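Local coordinates for farnesyl diphosphate phosphatase YisP (Bacillus subtilis subsp. subtilis, PDB 3WE9), which hydrolyses farnesyl diphosphate to farnesol and diphosphate, a reaction needed for biofilm formation, although it belongs to the phytoene/squalene synthase family, at residues Q180-Q184 against F185-E189; T188-D191 against L192-T196. One frame throughout, in Å; residues are numbered along the deposited sequence.

Contact 1. Residues Q180-Q184 against F185-E189; sequences QVMQQ and FGYTE
Between Met182 and Tyr187 the backbone turns out of the C-terminal end of helix 179-185 in a Schellman motif. Gly186 takes a positive phi of 78° as the C-prime residue, and this turns the backbone so that Tyr187 N reaches back to Met182 O in a bond of 3.0 Å. The donor meets that oxygen from above the carbonyl plane. Inside this loop Gly186 N makes a weaker bond to Gln183 O, 3.4 Å long, and the amide of Phe185 is held only weakly, shared between the carbonyls of Val181 and Met182.

Beyond the turn, Met182 and Tyr187 pack against each other. Met182 runs out through CG, which lies in the plane of the tyrosine ring at its edge, 3.9 Å from Tyr187 CD2; it then bends at the thioether (chi3 65°), which brings Met182 CE back beside the same ring carbon and to 3.5 Å from Tyr187 O. On another side of the helix, Gln184 CB sits over one face of the Phe185 ring, 4.1 Å from its centroid and nearly on the normal, a CH-pi contact. The glutamine amide stands at 73° to the ring, with Gln184 OE1 3.6 Å from Phe185 CZ, while Val181 CG1 touches Phe185 CE2 alongside. Helix 199-221 also receives Phe185, through Met203 and Thr204.

Met182 O thus takes a good bond, from Tyr187 N, whereas those to Val181 O and Gln183 O are weak; to this hydrogen bonding the side chains add CH-pi and van der Waals contact around the turn.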
loop_
_atom_site.group_PDB
_atom_site.type_symbol
_atom_site.label_atom_id
_atom_site.label_comp_id
_atom_site.label_asym_id
_atom_site.label_seq_id
_atom_site.Cartn_x
_atom_site.Cartn_y
_atom_site.Cartn_z
ATOM N N GLN A 180 20.814 1.688 11.049
ATOM C CA GLN A 180 21.330 3.002 11.430
ATOM C C GLN A 180 20.314 3.733 12.302
ATOM O O GLN A 180 20.686 4.521 13.170
ATOM C CB GLN A 180 21.657 3.849 10.196
ATOM C CG GLN A 180 22.937 3.443 9.485
ATOM C CD GLN A 180 24.124 3.413 10.424
ATOM O OE1 GLN A 180 24.490 4.432 11.018
ATOM N NE2 GLN A 180 24.730 2.240 10.574
ATOM N N VAL A 181 19.032 3.480 12.067
ATOM C CA VAL A 181 17.995 4.111 12.875
ATOM C C VAL A 181 18.001 3.425 14.248
ATOM O O VAL A 181 17.907 4.083 15.281
ATOM C CB VAL A 181 16.596 3.979 12.216
ATOM C CG1 VAL A 181 15.523 4.531 13.151
ATOM C CG2 VAL A 181 16.568 4.751 10.895
ATOM N N MET A 182 18.128 2.103 14.255
ATOM C CA MET A 182 18.184 1.373 15.512
ATOM C C MET A 182 19.339 1.904 16.360
ATOM O O MET A 182 19.181 2.157 17.556
ATOM C CB MET A 182 18.394 -0.120 15.260
ATOM C CG MET A 182 17.159 -0.865 14.782
ATOM S SD MET A 182 17.585 -2.466 14.081
ATOM C CE MET A 182 18.256 -3.343 15.518
ATOM N N GLN A 183 20.491 2.084 15.722
ATOM C CA GLN A 183 21.690 2.564 16.408
ATOM C C GLN A 183 21.511 3.948 17.016
ATOM O O GLN A 183 22.064 4.243 18.070
ATOM C CB GLN A 183 22.882 2.576 15.443
ATOM C CG GLN A 183 24.206 2.980 16.099
ATOM C CD GLN A 183 25.394 2.878 15.149
ATOM O OE1 GLN A 183 25.421 3.513 14.093
ATOM N NE2 GLN A 183 26.383 2.074 15.526
ATOM N N GLN A 184 20.745 4.791 16.332
ATOM C CA GLN A 184 20.454 6.147 16.781
ATOM C C GLN A 184 19.845 6.139 18.179
ATOM O O GLN A 184 20.174 6.977 19.018
ATOM C CB GLN A 184 19.422 6.803 15.853
ATOM C CG GLN A 184 19.947 7.576 14.666
ATOM C CD GLN A 184 18.850 7.900 13.659
ATOM O OE1 GLN A 184 17.701 8.168 14.025
ATOM N NE2 GLN A 184 19.201 7.877 12.383
ATOM N N PHE A 185 18.936 5.193 18.402
ATOM C CA PHE A 185 18.209 5.092 19.658
ATOM C C PHE A 185 18.659 3.994 20.620
ATOM O O PHE A 185 18.068 3.827 21.683
ATOM C CB PHE A 185 16.713 4.947 19.340
ATOM C CG PHE A 185 16.185 6.039 18.446
ATOM C CD1 PHE A 185 16.230 7.374 18.858
ATOM C CD2 PHE A 185 15.695 5.743 17.177
ATOM C CE1 PHE A 185 15.795 8.401 18.009
ATOM C CE2 PHE A 185 15.258 6.759 16.318
ATOM C CZ PHE A 185 15.310 8.094 16.738
ATOM N N GLY A 186 19.698 3.253 20.251
ATOM C CA GLY A 186 20.196 2.202 21.121
ATOM C C GLY A 186 19.397 0.907 21.131
ATOM O O GLY A 186 19.423 0.177 22.123
ATOM N N TYR A 187 18.681 0.619 20.046
ATOM C CA TYR A 187 17.910 -0.616 19.957
ATOM C C TYR A 187 18.861 -1.655 19.377
ATOM O O TYR A 187 19.365 -1.497 18.262
ATOM C CB TYR A 187 16.690 -0.438 19.043
ATOM C CG TYR A 187 15.712 -1.594 19.120
ATOM C CD1 TYR A 187 15.136 -1.962 20.338
ATOM C CD2 TYR A 187 15.367 -2.324 17.981
ATOM C CE1 TYR A 187 14.243 -3.031 20.418
ATOM C CE2 TYR A 187 14.475 -3.396 18.052
ATOM C CZ TYR A 187 13.921 -3.743 19.279
ATOM O OH TYR A 187 13.052 -4.812 19.362
ATOM N N THR A 188 19.090 -2.727 20.126
ATOM C CA THR A 188 20.035 -3.762 19.710
ATOM C C THR A 188 19.512 -4.895 18.839
ATOM O O THR A 188 18.321 -5.176 18.815
ATOM C CB THR A 188 20.673 -4.401 20.950
ATOM O OG1 THR A 188 19.664 -5.118 21.676
ATOM C CG2 THR A 188 21.253 -3.328 21.853
ATOM N N GLU A 189 20.431 -5.551 18.126
ATOM C CA GLU A 189 20.076 -6.695 17.293
ATOM C C GLU A 189 19.449 -7.742 18.207
ATOM O O GLU A 189 18.510 -8.432 17.823
ATOM C CB GLU A 189 21.321 -7.298 16.628
ATOM C CG GLU A 189 21.885 -6.506 15.457
ATOM C CD GLU A 189 21.058 -6.652 14.196
ATOM O OE1 GLU A 189 20.098 -7.453 14.196
ATOM O OE2 GLU A 189 21.373 -5.970 13.194
#

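Contact 2. Residues T188-D191 against L192-T196; sequences TEAD and LQKGT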
loop_
_atom_site.group_PDB
_atom_site.type_symbol
_atom_site.label_atom_id
_atom_site.label_comp_id
_atom_site.label_asym_id
_atom_site.label_seq_id
_atom_site.Cartn_x
_atom_site.Cartn_y
_atom_site.Cartn_z
ATOM N N THR A 188 19.090 -2.727 20.126
ATOM C CA THR A 188 20.035 -3.762 19.710
ATOM C C THR A 188 19.512 -4.895 18.839
ATOM O O THR A 188 18.321 -5.176 18.815
ATOM C CB THR A 188 20.673 -4.401 20.950
ATOM O OG1 THR A 188 19.664 -5.118 21.676
ATOM C CG2 THR A 188 21.253 -3.328 21.853
ATOM N N GLU A 189 20.431 -5.551 18.126
ATOM C CA GLU A 189 20.076 -6.695 17.293
ATOM C C GLU A 189 19.449 -7.742 18.207
ATOM O O GLU A 189 18.510 -8.432 17.823
ATOM C CB GLU A 189 21.321 -7.298 16.628
ATOM C CG GLU A 189 21.885 -6.506 15.457
ATOM C CD GLU A 189 21.058 -6.652 14.196
ATOM O OE1 GLU A 189 20.098 -7.453 14.196
ATOM O OE2 GLU A 189 21.373 -5.970 13.194
ATOM N N ALA A 190 19.981 -7.858 19.422
ATOM C CA ALA A 190 19.466 -8.823 20.393
ATOM C C ALA A 190 18.032 -8.470 20.784
ATOM O O ALA A 190 17.182 -9.356 20.890
ATOM C CB ALA A 190 20.356 -8.857 21.634
ATOM N N ASP A 191 17.774 -7.183 21.016
ATOM C CA ASP A 191 16.427 -6.723 21.372
ATOM C C ASP A 191 15.482 -7.146 20.247
ATOM O O ASP A 191 14.443 -7.767 20.477
ATOM C CB ASP A 191 16.344 -5.186 21.468
ATOM C CG ASP A 191 17.048 -4.601 22.683
ATOM O OD1 ASP A 191 17.133 -5.274 23.727
ATOM O OD2 ASP A 191 17.492 -3.426 22.587
ATOM N N LEU A 192 15.857 -6.777 19.026
ATOM C CA LEU A 192 15.067 -7.079 17.837
ATOM C C LEU A 192 14.760 -8.563 17.675
ATOM O O LEU A 192 13.616 -8.944 17.419
ATOM C CB LEU A 192 15.789 -6.567 16.583
ATOM C CG LEU A 192 15.134 -6.863 15.228
ATOM C CD1 LEU A 192 13.742 -6.232 15.178
ATOM C CD2 LEU A 192 16.004 -6.323 14.105
ATOM N N GLN A 193 15.778 -9.402 17.814
ATOM C CA GLN A 193 15.577 -10.837 17.659
ATOM C C GLN A 193 14.577 -11.362 18.686
ATOM O O GLN A 193 13.787 -12.258 18.387
ATOM C CB GLN A 193 16.907 -11.584 17.785
ATOM C CG GLN A 193 16.795 -13.078 17.480
ATOM C CD GLN A 193 18.149 -13.749 17.321
ATOM O OE1 GLN A 193 18.929 -13.397 16.434
ATOM N NE2 GLN A 193 18.434 -14.724 18.180
ATOM N N LYS A 194 14.611 -10.793 19.888
ATOM C CA LYS A 194 13.703 -11.184 20.966
ATOM C C LYS A 194 12.332 -10.535 20.803
ATOM O O LYS A 194 11.372 -10.914 21.475
ATOM C CB LYS A 194 14.276 -10.770 22.327
ATOM C CG LYS A 194 15.207 -11.781 22.969
ATOM C CD LYS A 194 15.830 -11.232 24.252
ATOM C CE LYS A 194 16.841 -10.131 23.952
ATOM N NZ LYS A 194 17.506 -9.601 25.182
ATOM N N GLY A 195 12.252 -9.544 19.923
ATOM C CA GLY A 195 10.999 -8.847 19.718
ATOM C C GLY A 195 10.691 -7.987 20.929
ATOM O O GLY A 195 9.533 -7.847 21.335
ATOM N N THR A 196 11.732 -7.400 21.511
ATOM C CA THR A 196 11.559 -6.562 22.691
ATOM C C THR A 196 10.997 -5.187 22.359
ATOM O O THR A 196 11.546 -4.464 21.530
ATOM C CB THR A 196 12.886 -6.360 23.445
ATOM O OG1 THR A 196 13.441 -7.640 23.783
ATOM C CG2 THR A 196 12.651 -5.558 24.725
HETATM O O HOH W 1 16.102 -7.254 24.644
#
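Asp191 and Thr196 meet through their beta carbons, Asp191 CB lying 4.2 Å from Thr196 CB. A water lies near their polar ends, 2.8 Å from both Lys194 NZ, from which it accepts, and Thr196 OG1. Its approach to Asp191 OD1, 2.4 Å, is unusually short, which makes a solvent link between the lysine and aspartate charges doubtful; Lys194 NZ and Asp191 OD1 are themselves 4.6 Å apart, too far for a salt bridge. OD2 looks back along the chain: Asp191 OD2 takes the N-H of Thr188, N to OD2 3.0 Å, met from above the carboxylate plane. With CG beside its own backbone N (chi1 -72°), the carboxylate is directed to the start of the helix.

This is one half of a capping box at the head of the short helix 189-194. In the other half Asp191 N donates to Thr188 OG1, though the position of that hydroxyl is less certain than the bond from Thr188 N. The helix ends in a Schellman motif at Gly195, where Thr196 N returns to Asp191 O almost straight, 178° at the hydrogen. Asp191 thus serves both ends of the helix, by side chain at the first and by carbonyl at the second.

Lys194 lies along the outer surface. A bend at chi3 (-70°) folds its aliphatic chain over the Ala190 carbonyl, with Lys194 CE 3.2 Å from Ala190 O and 4.4 Å from Ala190 CB. On the buried side, Leu192 CB rests on Glu189 O at 3.5 Å, and the Leu192 side chain touches Ile177 and Phe256.

How the contacts relate
Contacts 1 and 2 are consecutive in the chain and share Thr188 and Glu189: the Schellman turn that ends helix 179-185 leads, one residue after Tyr187, into the N-cap of helix 189-194. Their centres are 10 Å apart. The tyrosine of contact 1 spans the gap, Tyr187 OH lying 2.7 Å from Thr196 O in a probable hydrogen bond and 3.4 Å from Leu192 CA, while Met182 CE packs 4.0 Å from Leu192 CD2. Glu189 ties the second helix to Arg179 on the first by a salt bridge. Both contacts lie on the same side of the chain's centre, 26 and 27 Å from it, in two short helices joined by a tight turn at the periphery.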